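Local coordinates for putative major capsid protein (Cafeteriavirus-dependent mavirus, PDB 6G44) that probably forms the capsid shell of a marine virophage as a double jelly-roll major capsid protein that assembles as trimers, at residues 292-297 and 472-477; 329-334 and 428-433; 43-48 and 59-64; 107-112 and 120-125. All coordinates share one frame; numbering follows the deposited sequence. Where two conformers were deposited one is given.

Overall arrangement
Interaction 3 comes first along the chain. It closes a short loop between residues 43-48 and 59-64, where strands 43-45 and 58-66 join the same sheet through strands 258-273 and 222-235. Interaction 4 follows in series and joins 107-112 to 120-125 around the hairpin of strands 110-114 and 117-121, which reaches the same sheet; the two centres are about 17 Å apart. Interaction 1 pairs 292-297 with 472-477 and closes a much longer loop. Interaction 2, between 329-334 and 428-433, is nested inside that loop. Interactions 1 and 2 touch through R476 and N330 and through the backbones of I475 and M334. Interactions 1 and 4 meet where F473 packs on Q125, joining the two halves.

Interaction 1. Residues 292-297 and 472-477; sequences LISLEG and VFSIRD
A classic beta bulge interrupts the antiparallel pairing of strands 286-305 and 464-482, with E296 and G297 both facing V472. E296 N donates to V472 O at 2.8 Å, and G297 N bonds weakly to the same oxygen. Before the bulge the ladder is regular, with hydrogen-bonded pairs at L292-R476 and S294-S474.

The bulge turns the side chain of E296 toward the partner strand. CG lies beside the backbone N (chi1 -69°), against S474 CB; the bend at chi2 (-67°) then brings OE2 to two donors. S474 OG donates to E296 OE2 at 2.6 Å, on the anti lone pair. R476 NH2 forms a salt bridge with E296 OE2 at 2.8 Å, and the carboxylate and guanidinium planes stand 65° apart. A water links E296 OE1 to R476 NH1, while R476 NE is held by N330. This should favour a charged carboxylate.

L295 and F473 lie on the other face of the sheet. L295 CD1 sits over the F473 ring, 4.0 Å from its centroid, in a CH-pi contact. I293 lies beside I475 and, with F473, packs on helix 123-130. This is a classic bulge in a strand pair of the second half of a double jelly-roll.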
loop_
_atom_site.group_PDB
_atom_site.type_symbol
_atom_site.label_atom_id
_atom_site.label_comp_id
_atom_site.label_asym_id
_atom_site.label_seq_id
_atom_site.Cartn_x
_atom_site.Cartn_y
_atom_site.Cartn_z
ATOM N N LEU C 292 -25.332 -13.849 -5.066
ATOM C CA LEU C 292 -25.595 -15.277 -4.887
ATOM C C LEU C 292 -24.490 -16.105 -5.563
ATOM O O LEU C 292 -24.313 -16.052 -6.772
ATOM C CB LEU C 292 -26.958 -15.613 -5.501
ATOM C CG LEU C 292 -27.429 -17.047 -5.342
ATOM C CD1 LEU C 292 -27.642 -17.390 -3.875
ATOM C CD2 LEU C 292 -28.719 -17.198 -6.139
ATOM N N ILE C 293 -23.734 -16.833 -4.767
ATOM C CA ILE C 293 -22.625 -17.659 -5.259
ATOM C C ILE C 293 -23.096 -19.095 -5.201
ATOM O O ILE C 293 -23.575 -19.553 -4.139
ATOM C CB ILE C 293 -21.364 -17.485 -4.399
ATOM C CG1 ILE C 293 -20.747 -16.091 -4.588
ATOM C CG2 ILE C 293 -20.316 -18.523 -4.780
ATOM C CD1 ILE C 293 -21.510 -14.893 -4.060
ATOM N N SER C 294 -22.928 -19.820 -6.301
ATOM C CA SER C 294 -23.451 -21.190 -6.461
ATOM C C SER C 294 -22.421 -22.060 -7.147
ATOM O O SER C 294 -21.798 -21.597 -8.085
ATOM C CB SER C 294 -24.700 -21.183 -7.354
ATOM O OG SER C 294 -25.733 -20.360 -6.844
ATOM N N LEU C 295 -22.313 -23.323 -6.739
ATOM C CA LEU C 295 -21.552 -24.309 -7.491
ATOM C C LEU C 295 -22.444 -24.738 -8.656
ATOM O O LEU C 295 -23.545 -25.276 -8.452
ATOM C CB LEU C 295 -21.204 -25.499 -6.603
ATOM C CG LEU C 295 -20.468 -26.641 -7.334
ATOM C CD1 LEU C 295 -19.092 -26.174 -7.789
ATOM C CD2 LEU C 295 -20.383 -27.826 -6.404
ATOM N N GLU C 296 -22.001 -24.465 -9.869
ATOM C CA GLU C 296 -22.777 -24.801 -11.070
ATOM C C GLU C 296 -22.484 -26.193 -11.585
ATOM O O GLU C 296 -23.371 -26.845 -12.166
ATOM C CB GLU C 296 -22.520 -23.816 -12.188
ATOM C CG GLU C 296 -23.062 -22.443 -11.926
ATOM C CD GLU C 296 -24.578 -22.369 -11.881
ATOM O OE1 GLU C 296 -25.287 -23.247 -12.458
ATOM O OE2 GLU C 296 -25.053 -21.402 -11.260
ATOM N N GLY C 297 -21.256 -26.649 -11.411
ATOM C CA GLY C 297 -20.880 -27.976 -11.862
ATOM C C GLY C 297 -19.572 -28.406 -11.280
ATOM O O GLY C 297 -18.707 -27.584 -10.928
ATOM N N VAL C 472 -16.864 -25.261 -11.071
ATOM C CA VAL C 472 -17.247 -24.028 -11.756
ATOM C C VAL C 472 -18.328 -23.387 -10.911
ATOM O O VAL C 472 -19.383 -23.989 -10.677
ATOM C CB VAL C 472 -17.735 -24.268 -13.197
ATOM C CG1 VAL C 472 -18.105 -22.949 -13.870
ATOM C CG2 VAL C 472 -16.654 -25.022 -13.955
ATOM N N PHE C 473 -18.039 -22.183 -10.417
ATOM C CA PHE C 473 -18.990 -21.431 -9.614
ATOM C C PHE C 473 -19.567 -20.297 -10.417
ATOM O O PHE C 473 -18.889 -19.747 -11.281
ATOM C CB PHE C 473 -18.316 -20.825 -8.395
ATOM C CG PHE C 473 -17.757 -21.836 -7.454
ATOM C CD1 PHE C 473 -16.457 -22.287 -7.606
ATOM C CD2 PHE C 473 -18.525 -22.345 -6.417
ATOM C CE1 PHE C 473 -15.911 -23.218 -6.733
ATOM C CE2 PHE C 473 -17.981 -23.311 -5.553
ATOM C CZ PHE C 473 -16.676 -23.728 -5.716
ATOM N N SER C 474 -20.826 -19.956 -10.154
ATOM C CA SER C 474 -21.422 -18.721 -10.680
ATOM C C SER C 474 -21.535 -17.706 -9.568
ATOM O O SER C 474 -21.790 -18.069 -8.424
ATOM C CB SER C 474 -22.794 -18.941 -11.281
ATOM O OG SER C 474 -23.663 -19.473 -10.318
ATOM N N ILE C 475 -21.397 -16.432 -9.939
ATOM C CA ILE C 475 -21.652 -15.325 -9.045
ATOM C C ILE C 475 -22.740 -14.529 -9.722
ATOM O O ILE C 475 -22.515 -13.952 -10.788
ATOM C CB ILE C 475 -20.398 -14.464 -8.787
ATOM C CG1 ILE C 475 -19.291 -15.347 -8.184
ATOM C CG2 ILE C 475 -20.746 -13.317 -7.845
ATOM C CD1 ILE C 475 -18.122 -15.631 -9.081
ATOM N N ARG C 476 -23.938 -14.509 -9.131
ATOM C CA ARG C 476 -25.073 -13.820 -9.732
ATOM C C ARG C 476 -25.442 -12.553 -8.964
ATOM O O ARG C 476 -25.422 -12.532 -7.728
ATOM C CB ARG C 476 -26.306 -14.716 -9.765
ATOM C CG ARG C 476 -26.259 -15.804 -10.816
ATOM C CD ARG C 476 -27.586 -16.536 -10.792
ATOM N NE ARG C 476 -27.770 -17.345 -11.987
ATOM C CZ ARG C 476 -27.431 -18.626 -12.099
ATOM N NH1 ARG C 476 -27.668 -19.254 -13.247
ATOM N NH2 ARG C 476 -26.868 -19.287 -11.097
ATOM N N ASP C 477 -25.835 -11.534 -9.715
ATOM C CA ASP C 477 -26.356 -10.300 -9.122
ATOM C C ASP C 477 -27.740 -10.633 -8.534
ATOM O O ASP C 477 -28.588 -11.244 -9.186
ATOM C CB ASP C 477 -26.448 -9.203 -10.169
ATOM C CG ASP C 477 -25.073 -8.811 -10.758
ATOM O OD1 ASP C 477 -24.029 -9.089 -10.142
ATOM O OD2 ASP C 477 -25.052 -8.192 -11.813
HETATM O O HOH W 1 -25.226 -18.140 -8.451
HETATM O O HOH W 2 -27.619 -19.506 -8.068
HETATM O O HOH W 3 -27.864 -22.141 -12.654
#

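Interaction 2. Residues 329-334 and 428-433; sequences NNVPSM and FRPSDL
M334 reaches across to R429 with its methyl group. M334 CB passes near F428 O at 4.1 Å, and CG comes closer to the same oxygen, at 3.5 Å. With CG anti to the backbone N (chi1 -167°) and chi2 also extended, the chain runs straight as far as SD. The turn at chi3 (-70°) then places CE over one face of the R429 guanidinium. CE lies 3.4 Å from R429 CZ, above the centre of the flat group. R429 CB and CG pass S333 O; the chain then runs extended to NE and carries the guanidinium to the methyl.

A water lies in the guanidinium plane, accepts from R429 NH1 at 3.0 Å and donates to S333 O at 2.7 Å. R429 NE bonds to N385, and S333 OG bonds to the C-terminal G520. P430 CG meets V331 CG1 at 3.9 Å. It also packs on P332 O at 3.3 Å, a buried carbonyl with no polar partner in the model. D432 OD2 accepts from R429 N at 2.8 Å and also from N385.

R34 of the second subunit brings a like charge close to R429 NH1. A sulfate, probably from the crystallisation liquor, makes a long, weak ion pair with NE and may offset this. The methyl covers one guanidinium face, N385 and the water satisfy NE and NH1, and packing plus a water bridge join the loops.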
loop_
_atom_site.group_PDB
_atom_site.type_symbol
_atom_site.label_atom_id
_atom_site.label_comp_id
_atom_site.label_asym_id
_atom_site.label_seq_id
_atom_site.Cartn_x
_atom_site.Cartn_y
_atom_site.Cartn_z
ATOM N N ASN C 329 -30.647 -21.022 -16.313
ATOM C CA ASN C 329 -31.871 -20.345 -16.799
ATOM C C ASN C 329 -31.696 -18.843 -17.095
ATOM O O ASN C 329 -32.617 -18.182 -17.592
ATOM C CB ASN C 329 -33.011 -20.525 -15.793
ATOM C CG ASN C 329 -33.395 -21.979 -15.602
ATOM O OD1 ASN C 329 -33.458 -22.741 -16.564
ATOM N ND2 ASN C 329 -33.684 -22.361 -14.366
ATOM N N ASN C 330 -30.516 -18.299 -16.775
ATOM C CA ASN C 330 -30.215 -16.883 -16.939
ATOM C C ASN C 330 -28.674 -16.781 -16.951
ATOM O O ASN C 330 -28.004 -17.769 -16.649
ATOM C CB ASN C 330 -30.858 -16.076 -15.806
ATOM C CG ASN C 330 -30.438 -16.561 -14.444
ATOM O OD1 ASN C 330 -29.292 -16.344 -14.032
ATOM N ND2 ASN C 330 -31.350 -17.240 -13.734
ATOM N N VAL C 331 -28.163 -15.602 -17.265
ATOM C CA VAL C 331 -26.722 -15.411 -17.504
ATOM C C VAL C 331 -26.079 -14.744 -16.271
ATOM O O VAL C 331 -26.388 -13.593 -15.980
ATOM C CB VAL C 331 -26.495 -14.565 -18.764
ATOM C CG1 VAL C 331 -24.998 -14.401 -19.036
ATOM C CG2 VAL C 331 -27.183 -15.198 -19.979
ATOM N N PRO C 332 -25.224 -15.488 -15.525
ATOM C CA PRO C 332 -24.543 -14.846 -14.386
ATOM C C PRO C 332 -23.577 -13.734 -14.759
ATOM O O PRO C 332 -23.081 -13.664 -15.876
ATOM C CB PRO C 332 -23.767 -15.988 -13.735
ATOM C CG PRO C 332 -24.495 -17.233 -14.154
ATOM C CD PRO C 332 -24.957 -16.935 -15.545
ATOM N N SER C 333 -23.293 -12.914 -13.770
ATOM C CA SER C 333 -22.329 -11.831 -13.876
ATOM C C SER C 333 -20.898 -12.318 -13.980
ATOM O O SER C 333 -20.085 -11.715 -14.722
ATOM C CB SER C 333 -22.452 -10.937 -12.644
ATOM O OG SER C 333 -21.463 -9.917 -12.635
ATOM N N MET C 334 -20.574 -13.376 -13.250
ATOM C CA MET C 334 -19.199 -13.859 -13.236
ATOM C C MET C 334 -19.169 -15.347 -12.945
ATOM O O MET C 334 -20.074 -15.889 -12.312
ATOM C CB MET C 334 -18.351 -13.091 -12.200
ATOM C CG MET C 334 -16.833 -13.315 -12.328
ATOM S SD MET C 334 -15.815 -12.362 -11.153
ATOM C CE MET C 334 -16.017 -10.704 -11.752
ATOM N N PHE C 428 -13.879 -15.211 -14.700
ATOM C CA PHE C 428 -14.210 -14.652 -16.029
ATOM C C PHE C 428 -15.684 -14.284 -16.107
ATOM O O PHE C 428 -16.514 -14.886 -15.414
ATOM C CB PHE C 428 -13.801 -15.595 -17.182
ATOM C CG PHE C 428 -14.686 -16.813 -17.339
ATOM C CD1 PHE C 428 -15.795 -16.781 -18.169
ATOM C CD2 PHE C 428 -14.372 -18.023 -16.701
ATOM C CE1 PHE C 428 -16.619 -17.893 -18.296
ATOM C CE2 PHE C 428 -15.172 -19.135 -16.858
ATOM C CZ PHE C 428 -16.309 -19.072 -17.656
ATOM N N ARG C 429 -15.976 -13.247 -16.879
ATOM C CA ARG C 429 -17.335 -12.727 -17.066
ATOM C C ARG C 429 -17.840 -13.168 -18.444
ATOM O O ARG C 429 -17.039 -13.437 -19.342
ATOM C CB ARG C 429 -17.303 -11.203 -17.026
ATOM C CG ARG C 429 -16.781 -10.604 -15.734
ATOM C CD ARG C 429 -16.725 -9.113 -15.865
ATOM N NE ARG C 429 -16.175 -8.447 -14.687
ATOM C CZ ARG C 429 -16.867 -8.056 -13.631
ATOM N NH1 ARG C 429 -18.181 -8.215 -13.571
ATOM N NH2 ARG C 429 -16.253 -7.432 -12.636
ATOM N N PRO C 430 -19.151 -13.171 -18.665
ATOM C CA PRO C 430 -19.638 -13.505 -20.016
ATOM C C PRO C 430 -19.091 -12.546 -21.088
ATOM O O PRO C 430 -18.813 -12.969 -22.225
ATOM C CB PRO C 430 -21.163 -13.442 -19.870
ATOM C CG PRO C 430 -21.437 -12.778 -18.598
ATOM C CD PRO C 430 -20.252 -12.977 -17.704
ATOM N N SER C 431 -18.868 -11.291 -20.726
ATOM C CA SER C 431 -18.275 -10.323 -21.659
ATOM C C SER C 431 -16.834 -10.659 -22.040
ATOM O O SER C 431 -16.386 -10.289 -23.124
ATOM C CB SER C 431 -18.413 -8.903 -21.118
ATOM O OG SER C 431 -17.866 -8.745 -19.815
ATOM N N ASP C 432 -16.120 -11.394 -21.200
ATOM C CA ASP C 432 -14.756 -11.829 -21.561
ATOM C C ASP C 432 -14.722 -12.834 -22.696
ATOM O O ASP C 432 -13.673 -13.035 -23.310
ATOM C CB ASP C 432 -14.011 -12.400 -20.357
ATOM C CG ASP C 432 -13.785 -11.383 -19.271
ATOM O OD1 ASP C 432 -13.523 -10.192 -19.595
ATOM O OD2 ASP C 432 -13.891 -11.758 -18.077
ATOM N N LEU C 433 -15.834 -13.499 -22.953
ATOM C CA LEU C 433 -15.901 -14.602 -23.937
ATOM C C LEU C 433 -16.008 -14.143 -25.387
ATOM O O LEU C 433 -15.789 -14.961 -26.277
ATOM C CB LEU C 433 -17.110 -15.500 -23.618
ATOM C CG LEU C 433 -17.095 -16.199 -22.244
ATOM C CD1 LEU C 433 -18.462 -16.803 -21.968
ATOM C CD2 LEU C 433 -16.030 -17.276 -22.157
HETATM O O HOH W 4 -20.200 -9.182 -15.626
#

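Interaction 3. Residues 43-48 and 59-64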
loop_
_atom_site.group_PDB
_atom_site.type_symbol
_atom_site.label_atom_id
_atom_site.label_comp_id
_atom_site.label_asym_id
_atom_site.label_seq_id
_atom_site.Cartn_x
_atom_site.Cartn_y
_atom_site.Cartn_z
ATOM N N GLN C 43 -24.577 -4.924 20.764
ATOM C CA GLN C 43 -25.077 -6.197 21.302
ATOM C C GLN C 43 -24.013 -7.281 21.272
ATOM O O GLN C 43 -23.330 -7.470 20.259
ATOM C CB GLN C 43 -26.285 -6.662 20.504
ATOM C CG GLN C 43 -27.440 -5.657 20.409
ATOM C CD GLN C 43 -27.996 -5.313 21.768
ATOM O OE1 GLN C 43 -28.529 -6.191 22.454
ATOM N NE2 GLN C 43 -27.856 -4.045 22.186
ATOM N N THR C 44 -23.893 -8.009 22.377
ATOM C CA THR C 44 -23.164 -9.255 22.447
ATOM C C THR C 44 -24.206 -10.339 22.707
ATOM O O THR C 44 -24.806 -10.367 23.805
ATOM C CB THR C 44 -22.095 -9.236 23.543
ATOM O OG1 THR C 44 -21.072 -8.279 23.184
ATOM C CG2 THR C 44 -21.422 -10.603 23.685
ATOM N N ILE C 45 -24.436 -11.193 21.716
ATOM C CA ILE C 45 -25.581 -12.119 21.721
ATOM C C ILE C 45 -25.072 -13.531 21.917
ATOM O O ILE C 45 -24.279 -14.028 21.123
ATOM C CB ILE C 45 -26.371 -12.022 20.412
ATOM C CG1 ILE C 45 -26.822 -10.565 20.210
ATOM C CG2 ILE C 45 -27.583 -12.961 20.403
ATOM C CD1 ILE C 45 -27.421 -10.296 18.882
ATOM N N GLN C 46 -25.590 -14.175 22.956
ATOM C CA GLN C 46 -25.252 -15.552 23.275
ATOM C C GLN C 46 -26.123 -16.482 22.431
ATOM O O GLN C 46 -27.220 -16.125 22.067
ATOM C CB GLN C 46 -25.512 -15.825 24.766
ATOM C CG GLN C 46 -24.921 -14.806 25.745
ATOM C CD GLN C 46 -23.417 -14.927 25.877
ATOM O OE1 GLN C 46 -22.896 -16.042 25.955
ATOM N NE2 GLN C 46 -22.700 -13.779 25.919
ATOM N N PRO C 47 -25.631 -17.695 22.136
ATOM C CA PRO C 47 -26.474 -18.658 21.428
ATOM C C PRO C 47 -27.589 -19.184 22.364
ATOM O O PRO C 47 -27.526 -18.995 23.578
ATOM C CB PRO C 47 -25.507 -19.765 21.049
ATOM C CG PRO C 47 -24.379 -19.634 21.946
ATOM C CD PRO C 47 -24.293 -18.228 22.410
ATOM N N VAL C 48 -28.560 -19.835 21.758
ATOM C CA VAL C 48 -29.747 -20.304 22.518
ATOM C C VAL C 48 -29.410 -21.405 23.514
ATOM O O VAL C 48 -30.158 -21.582 24.493
ATOM C CB VAL C 48 -30.865 -20.774 21.608
ATOM C CG1 VAL C 48 -31.391 -19.632 20.759
ATOM C CG2 VAL C 48 -30.453 -21.991 20.793
ATOM N N ILE C 59 -25.195 -24.335 15.925
ATOM C CA ILE C 59 -25.200 -23.210 16.844
ATOM C C ILE C 59 -26.248 -22.237 16.344
ATOM O O ILE C 59 -26.267 -21.933 15.176
ATOM C CB ILE C 59 -23.817 -22.513 16.859
ATOM C CG1 ILE C 59 -22.730 -23.475 17.379
ATOM C CG2 ILE C 59 -23.869 -21.227 17.698
ATOM C CD1 ILE C 59 -21.324 -23.138 16.866
ATOM N N THR C 60 -27.162 -21.815 17.223
ATOM C CA THR C 60 -28.249 -20.933 16.854
ATOM C C THR C 60 -28.277 -19.696 17.723
ATOM O O THR C 60 -28.258 -19.765 18.964
ATOM C CB THR C 60 -29.604 -21.660 16.968
ATOM O OG1 THR C 60 -29.636 -22.717 16.012
ATOM C CG2 THR C 60 -30.760 -20.693 16.694
ATOM N N PHE C 61 -28.331 -18.546 17.043
ATOM C CA PHE C 61 -28.634 -17.273 17.686
ATOM C C PHE C 61 -30.070 -16.912 17.353
ATOM O O PHE C 61 -30.502 -17.016 16.202
ATOM C CB PHE C 61 -27.674 -16.159 17.213
ATOM C CG PHE C 61 -26.239 -16.467 17.478
ATOM C CD1 PHE C 61 -25.665 -16.220 18.702
ATOM C CD2 PHE C 61 -25.474 -17.088 16.496
ATOM C CE1 PHE C 61 -24.358 -16.554 18.955
ATOM C CE2 PHE C 61 -24.169 -17.427 16.745
ATOM C CZ PHE C 61 -23.605 -17.157 17.975
ATOM N N ASN C 62 -30.827 -16.510 18.380
ATOM C CA ASN C 62 -32.241 -16.150 18.183
ATOM C C ASN C 62 -32.457 -14.940 19.053
ATOM O O ASN C 62 -32.569 -15.035 20.262
ATOM C CB ASN C 62 -33.150 -17.327 18.578
ATOM C CG ASN C 62 -34.617 -17.041 18.346
ATOM O OD1 ASN C 62 -35.054 -15.905 18.377
ATOM N ND2 ASN C 62 -35.395 -18.099 18.117
ATOM N N GLN C 63 -32.466 -13.777 18.414
ATOM C CA GLN C 63 -32.519 -12.524 19.150
ATOM C C GLN C 63 -33.213 -11.442 18.328
ATOM O O GLN C 63 -32.581 -10.713 17.557
ATOM C CB GLN C 63 -31.119 -12.070 19.586
ATOM C CG GLN C 63 -31.147 -10.794 20.419
ATOM C CD GLN C 63 -31.968 -11.000 21.673
ATOM O OE1 GLN C 63 -31.531 -11.701 22.588
ATOM N NE2 GLN C 63 -33.162 -10.403 21.727
ATOM N N PRO C 64 -34.531 -11.284 18.509
ATOM C CA PRO C 64 -35.187 -10.125 17.928
ATOM C C PRO C 64 -34.490 -8.808 18.338
ATOM O O PRO C 64 -34.090 -8.658 19.508
ATOM C CB PRO C 64 -36.600 -10.214 18.512
ATOM C CG PRO C 64 -36.794 -11.683 18.752
ATOM C CD PRO C 64 -35.482 -12.118 19.301
HETATM O O HOH W 5 -29.701 -16.317 20.978
#
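I45, P47 and F61 form the close-packed side of this contact. F61 CG is anti to the carbonyl carbon (chi1 -59°), which sends the ring toward the 43-48 segment. Its CE1 approaches I45 O at 3.3 Å, and P47 CD lies 3.8 Å from F61 CE1, the two side chains running alongside each other. The CG2 branch of I45 points to Q63 and meets its CB at 3.7 Å. P47 CB also rests on the CG2 methyl of I59. F61, I45 and I59 are buried.

The other side borders solvent. V48 is exposed, as is N62. V48 CG1 touches N62 CB at 3.6 Å, and V48 CG2 faces T60 CB. A single direct hydrogen bond joins the two segments here: V48 N donates to T60 O at 2.8 Å, with an N-H...O angle of 161°. The looser spot lies nearby, where a water accepts from N62 N and donates to Q46 O, bridging the backbones where they stand apart. Beyond it, Q63 NE2 turns back to bond its own neighbour, P64 O, at 3.0 Å.

The two segments bond to different partners in the same sheet. I59, F61 and Q63 pair with strand 222-235, while Q43 and I45 pair with strand 258-273. The segment 43-48 thus passes across strand 58-66 after leaving its own short strand, and I59 also packs on I266 of strand 258-273.

Interaction 4. Residues 107-112 and 120-125; sequences IPVAVI and TSYPAQ
P108 O receives the shortest polar bond of this contact, from a water at 2.7 Å. The same water accepts from Q125 N, so it links the backbone at P108 to the first turn of helix 123-130. P108 O also takes a CA-H...O contact from Y122 CA and lies at the edge of the Y122 ring, near its plane, 3.3 Å from CD1.

The neighbouring carbonyl, I107 O, accepts from A124 N at 3.0 Å. This donor is tilted 35° from the carbonyl plane, and the N-H...O angle is 142°. The bond uses a backbone N-H of the helix's first turn. P123 CD sits close to the same oxygen. P123 CG packs against both I107 CG2 and A110 CB, each at 3.8 Å. I107 and P123 are buried here, and I107 also packs on L206 and F236.

On the more open side, V109 and Y122 lie alongside each other. V109 was deposited in two conformers; in the one described, its CG2 touches Y122 CE1 at 3.8 Å. V111 CG2 faces T120 OG1 across the next pair. A110 and S121 form a hydrogen-bonded antiparallel pair, with A110 N to S121 O and S121 N to A110 O both 2.9 Å.

Y122 takes the N-cap position, where the strand gives way to the helix. The contact is a beta hairpin, strands 110-114 and 117-121, running straight into helix 123-130.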
loop_
_atom_site.group_PDB
_atom_site.type_symbol
_atom_site.label_atom_id
_atom_site.label_comp_id
_atom_site.label_asym_id
_atom_site.label_seq_id
_atom_site.Cartn_x
_atom_site.Cartn_y
_atom_site.Cartn_z
ATOM N N ILE C 107 -17.608 -22.755 8.805
ATOM C CA ILE C 107 -19.063 -22.760 8.681
ATOM C C ILE C 107 -19.453 -23.185 7.269
ATOM O O ILE C 107 -19.516 -22.373 6.352
ATOM C CB ILE C 107 -19.686 -21.393 9.031
ATOM C CG1 ILE C 107 -19.270 -20.882 10.405
ATOM C CG2 ILE C 107 -21.205 -21.470 8.897
ATOM C CD1 ILE C 107 -19.506 -19.389 10.621
ATOM N N PRO C 108 -19.745 -24.478 7.073
ATOM C CA PRO C 108 -20.107 -24.914 5.732
ATOM C C PRO C 108 -21.447 -24.417 5.206
ATOM O O PRO C 108 -21.601 -24.230 4.001
ATOM C CB PRO C 108 -20.110 -26.439 5.829
ATOM C CG PRO C 108 -19.450 -26.781 7.074
ATOM C CD PRO C 108 -19.432 -25.594 7.974
ATOM N N VAL C 109 -22.396 -24.211 6.116
ATOM C CA VAL C 109 -23.711 -23.726 5.750
ATOM C C VAL C 109 -24.244 -22.860 6.896
ATOM O O VAL C 109 -23.989 -23.133 8.082
ATOM C CB VAL C 109 -24.663 -24.889 5.363
ATOM C CG1 VAL C 109 -24.750 -25.931 6.470
ATOM C CG2 VAL C 109 -26.038 -24.350 4.997
ATOM N N ALA C 110 -24.914 -21.783 6.504
ATOM C CA ALA C 110 -25.569 -20.871 7.421
ATOM C C ALA C 110 -26.960 -20.565 6.901
ATOM O O ALA C 110 -27.194 -20.478 5.679
ATOM C CB ALA C 110 -24.743 -19.597 7.550
ATOM N N VAL C 111 -27.894 -20.418 7.841
ATOM C CA VAL C 111 -29.230 -19.959 7.533
ATOM C C VAL C 111 -29.521 -18.735 8.383
ATOM O O VAL C 111 -29.402 -18.773 9.604
ATOM C CB VAL C 111 -30.307 -21.039 7.782
ATOM C CG1 VAL C 111 -31.678 -20.491 7.442
ATOM C CG2 VAL C 111 -29.997 -22.278 6.958
ATOM N N ILE C 112 -29.866 -17.635 7.723
ATOM C CA ILE C 112 -30.291 -16.428 8.413
ATOM C C ILE C 112 -31.786 -16.225 8.167
ATOM O O ILE C 112 -32.249 -16.353 7.042
ATOM C CB ILE C 112 -29.452 -15.201 7.982
ATOM C CG1 ILE C 112 -27.988 -15.432 8.384
ATOM C CG2 ILE C 112 -30.016 -13.920 8.624
ATOM C CD1 ILE C 112 -27.023 -14.311 7.998
ATOM N N THR C 120 -30.253 -19.063 2.819
ATOM C CA THR C 120 -29.309 -20.157 3.007
ATOM C C THR C 120 -28.064 -19.895 2.170
ATOM O O THR C 120 -28.166 -19.658 0.988
ATOM C CB THR C 120 -29.953 -21.508 2.602
ATOM O OG1 THR C 120 -31.104 -21.729 3.444
ATOM C CG2 THR C 120 -29.000 -22.664 2.788
ATOM N N SER C 121 -26.912 -19.936 2.811
ATOM C CA SER C 121 -25.645 -19.721 2.110
ATOM C C SER C 121 -24.557 -20.593 2.679
ATOM O O SER C 121 -24.757 -21.327 3.645
ATOM C CB SER C 121 -25.311 -18.243 2.131
ATOM O OG SER C 121 -24.933 -17.850 3.382
ATOM N N TYR C 122 -23.370 -20.512 2.066
ATOM C CA TYR C 122 -22.301 -21.468 2.323
ATOM C C TYR C 122 -21.002 -20.704 2.591
ATOM O O TYR C 122 -20.190 -20.508 1.657
ATOM C CB TYR C 122 -22.197 -22.398 1.112
ATOM C CG TYR C 122 -23.516 -23.064 0.844
ATOM C CD1 TYR C 122 -23.905 -24.161 1.579
ATOM C CD2 TYR C 122 -24.394 -22.543 -0.100
ATOM C CE1 TYR C 122 -25.157 -24.756 1.374
ATOM C CE2 TYR C 122 -25.643 -23.117 -0.305
ATOM C CZ TYR C 122 -25.998 -24.228 0.429
ATOM O OH TYR C 122 -27.251 -24.787 0.191
ATOM N N PRO C 123 -20.809 -20.245 3.831
ATOM C CA PRO C 123 -19.692 -19.322 4.097
ATOM C C PRO C 123 -18.317 -19.883 3.740
ATOM O O PRO C 123 -17.471 -19.133 3.214
ATOM C CB PRO C 123 -19.831 -19.068 5.599
ATOM C CG PRO C 123 -21.308 -19.195 5.862
ATOM C CD PRO C 123 -21.729 -20.346 5.000
ATOM N N ALA C 124 -18.036 -21.145 4.042
ATOM C CA ALA C 124 -16.694 -21.700 3.769
ATOM C C ALA C 124 -16.446 -21.688 2.255
ATOM O O ALA C 124 -15.337 -21.378 1.811
ATOM C CB ALA C 124 -16.579 -23.107 4.325
ATOM N N GLN C 125 -17.448 -22.071 1.471
ATOM C CA GLN C 125 -17.348 -22.061 0.004
ATOM C C GLN C 125 -17.183 -20.612 -0.506
ATOM O O GLN C 125 -16.352 -20.351 -1.410
ATOM C CB GLN C 125 -18.598 -22.744 -0.582
ATOM C CG GLN C 125 -18.686 -22.832 -2.080
ATOM C CD GLN C 125 -19.970 -23.524 -2.490
ATOM O OE1 GLN C 125 -21.038 -22.912 -2.474
ATOM N NE2 GLN C 125 -19.866 -24.800 -2.868
HETATM O O HOH W 6 -19.425 -24.078 2.362
#